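Local coordinates for protein precorrin-6Y C5,15-methyltransferase (Decarboxylating) (Geobacter metallireducens, PDB 3E05) that probably transfers methyl groups from S-adenosylmethionine to precorrin-6Y in adenosylcobalamin biosynthesis, this chain being the C-terminal domain of the longer protein, at residues G65-L70 with R90-V95. Numbering follows the deposited sequence.
Sequences GRIFAL and RNVTLV
In the right-handed beta-alpha-beta crossover formed by strand 66-71, helix 74-86 and strand 92-96, I67 to L70 pair in parallel with V92 to V95 at the edge of a Rossmann-like methyltransferase sheet. The ladder shows how parallel strands share their bonds: I67 and A69 each donate and accept, reaching N91 O and T93 N, then T93 O and V95 N. Its straightest bond, V95 N to A69 O, spans 2.8 Å at 176°. Before the strands begin, the side chain of N91 adds a further bond: chi1 of 57° sets CG between the backbone N and carbonyl carbon, and ND2 reaches G65 O at 3.1 Å from above that carbonyl's plane. I67 CD1 packs 3.8 Å from the same ND2. With an alanine here the amide is gone, which would probably cost G65 O this donor and I67 CD1 its neighbour, while the backbone bond from I67 N to N91 O could remain. On one face V92 divides its methyls, CG2 lying 4.0 Å from I67 CB and CG1 3.9 Å from A69 CB. On the other, F68 runs alongside T93, CD1 3.8 Å from T93 CB, while V95 CG2 approaches the ring edge; L70 CG lies 3.9 Å from V95 CB. Helix 53-61 covers I67, A69 and V92 through S55 and S59, helix 74-86 receives L94, L106 meets F68 and L70, and strand 43-47 continues the sheet beyond 66-71.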
loop_
_atom_site.group_PDB
_atom_site.type_symbol
_atom_site.label_atom_id
_atom_site.label_comp_id
_atom_site.label_asym_id
_atom_site.label_seq_id
_atom_site.Cartn_x
_atom_site.Cartn_y
_atom_site.Cartn_z
ATOM N N GLY D 65 -3.674 35.057 -2.039
ATOM C CA GLY D 65 -2.417 34.694 -2.689
ATOM C C GLY D 65 -2.483 34.837 -4.202
ATOM O O GLY D 65 -3.557 35.095 -4.757
ATOM N N ARG D 66 -1.341 34.666 -4.869
ATOM C CA ARG D 66 -1.284 34.653 -6.336
ATOM C C ARG D 66 -0.667 33.360 -6.857
ATOM O O ARG D 66 0.459 33.014 -6.506
ATOM C CB ARG D 66 -0.494 35.850 -6.883
ATOM C CG ARG D 66 -1.150 37.218 -6.600
ATOM C CD ARG D 66 -0.356 38.356 -7.215
ATOM N NE ARG D 66 0.904 38.582 -6.516
ATOM C CZ ARG D 66 1.930 39.267 -7.016
ATOM N NH1 ARG D 66 1.857 39.788 -8.235
ATOM N NH2 ARG D 66 3.037 39.417 -6.297
ATOM N N ILE D 67 -1.409 32.672 -7.714
ATOM C CA ILE D 67 -0.980 31.384 -8.267
ATOM C C ILE D 67 -0.782 31.482 -9.775
ATOM O O ILE D 67 -1.625 32.025 -10.488
ATOM C CB ILE D 67 -1.980 30.251 -7.889
ATOM C CG1 ILE D 67 -2.015 30.053 -6.370
ATOM C CG2 ILE D 67 -1.626 28.938 -8.554
ATOM C CD1 ILE D 67 -3.204 30.629 -5.711
ATOM N N PHE D 68 0.346 30.964 -10.252
ATOM C CA PHE D 68 0.674 30.987 -11.670
ATOM C C PHE D 68 0.826 29.559 -12.169
ATOM O O PHE D 68 1.701 28.821 -11.702
ATOM C CB PHE D 68 1.939 31.819 -11.904
ATOM C CG PHE D 68 1.795 33.249 -11.448
ATOM C CD1 PHE D 68 1.270 34.213 -12.312
ATOM C CD2 PHE D 68 2.154 33.625 -10.154
ATOM C CE1 PHE D 68 1.104 35.533 -11.894
ATOM C CE2 PHE D 68 1.990 34.938 -9.728
ATOM C CZ PHE D 68 1.462 35.894 -10.605
ATOM N N ALA D 69 -0.056 29.192 -13.090
ATOM C CA ALA D 69 -0.179 27.835 -13.604
ATOM C C ALA D 69 0.370 27.753 -15.019
ATOM O O ALA D 69 -0.232 28.287 -15.968
ATOM C CB ALA D 69 -1.646 27.404 -13.567
ATOM N N LEU D 70 1.519 27.090 -15.147
ATOM C CA LEU D 70 2.233 26.978 -16.412
ATOM C C LEU D 70 1.948 25.654 -17.101
ATOM O O LEU D 70 2.087 24.583 -16.492
ATOM C CB LEU D 70 3.737 27.137 -16.203
ATOM C CG LEU D 70 4.277 28.564 -16.208
ATOM C CD1 LEU D 70 4.067 29.221 -14.864
ATOM C CD2 LEU D 70 5.752 28.540 -16.550
ATOM N N ARG D 90 -10.020 32.855 -9.553
ATOM C CA ARG D 90 -9.663 34.123 -10.194
ATOM C C ARG D 90 -8.242 34.540 -9.902
ATOM O O ARG D 90 -7.642 35.284 -10.688
ATOM C CB ARG D 90 -10.618 35.249 -9.774
ATOM C CG ARG D 90 -12.076 34.860 -9.751
ATOM C CD ARG D 90 -12.777 35.047 -11.087
ATOM N NE ARG D 90 -12.795 36.439 -11.525
ATOM C CZ ARG D 90 -13.358 36.869 -12.647
ATOM N NH1 ARG D 90 -13.974 36.023 -13.461
ATOM N NH2 ARG D 90 -13.298 38.153 -12.955
ATOM N N ASN D 91 -7.697 34.060 -8.783
ATOM C CA ASN D 91 -6.322 34.401 -8.407
ATOM C C ASN D 91 -5.271 33.450 -8.994
ATOM O O ASN D 91 -4.087 33.508 -8.645
ATOM C CB ASN D 91 -6.173 34.576 -6.887
ATOM C CG ASN D 91 -6.597 33.338 -6.093
ATOM O OD1 ASN D 91 -7.508 32.603 -6.477
ATOM N ND2 ASN D 91 -5.944 33.130 -4.960
ATOM N N VAL D 92 -5.722 32.590 -9.898
ATOM C CA VAL D 92 -4.830 31.788 -10.729
ATOM C C VAL D 92 -4.684 32.442 -12.103
ATOM O O VAL D 92 -5.675 32.699 -12.793
ATOM C CB VAL D 92 -5.341 30.344 -10.897
ATOM C CG1 VAL D 92 -4.384 29.536 -11.755
ATOM C CG2 VAL D 92 -5.536 29.671 -9.524
ATOM N N THR D 93 -3.442 32.704 -12.489
ATOM C CA THR D 93 -3.148 33.165 -13.825
ATOM C C THR D 93 -2.583 32.014 -14.651
ATOM O O THR D 93 -1.566 31.427 -14.292
ATOM C CB THR D 93 -2.177 34.359 -13.791
ATOM O OG1 THR D 93 -2.817 35.449 -13.115
ATOM C CG2 THR D 93 -1.808 34.793 -15.197
ATOM N N LEU D 94 -3.278 31.685 -15.735
ATOM C CA LEU D 94 -2.834 30.657 -16.658
ATOM C C LEU D 94 -1.749 31.226 -17.553
ATOM O O LEU D 94 -1.959 32.230 -18.236
ATOM C CB LEU D 94 -4.000 30.125 -17.490
ATOM C CG LEU D 94 -3.651 29.235 -18.687
ATOM C CD1 LEU D 94 -2.863 27.977 -18.266
ATOM C CD2 LEU D 94 -4.914 28.860 -19.453
ATOM N N VAL D 95 -0.588 30.578 -17.531
ATOM C CA VAL D 95 0.575 31.013 -18.301
ATOM C C VAL D 95 0.921 29.920 -19.309
ATOM O O VAL D 95 1.147 28.767 -18.945
ATOM C CB VAL D 95 1.787 31.315 -17.390
ATOM C CG1 VAL D 95 2.965 31.835 -18.207
ATOM C CG2 VAL D 95 1.414 32.314 -16.292
#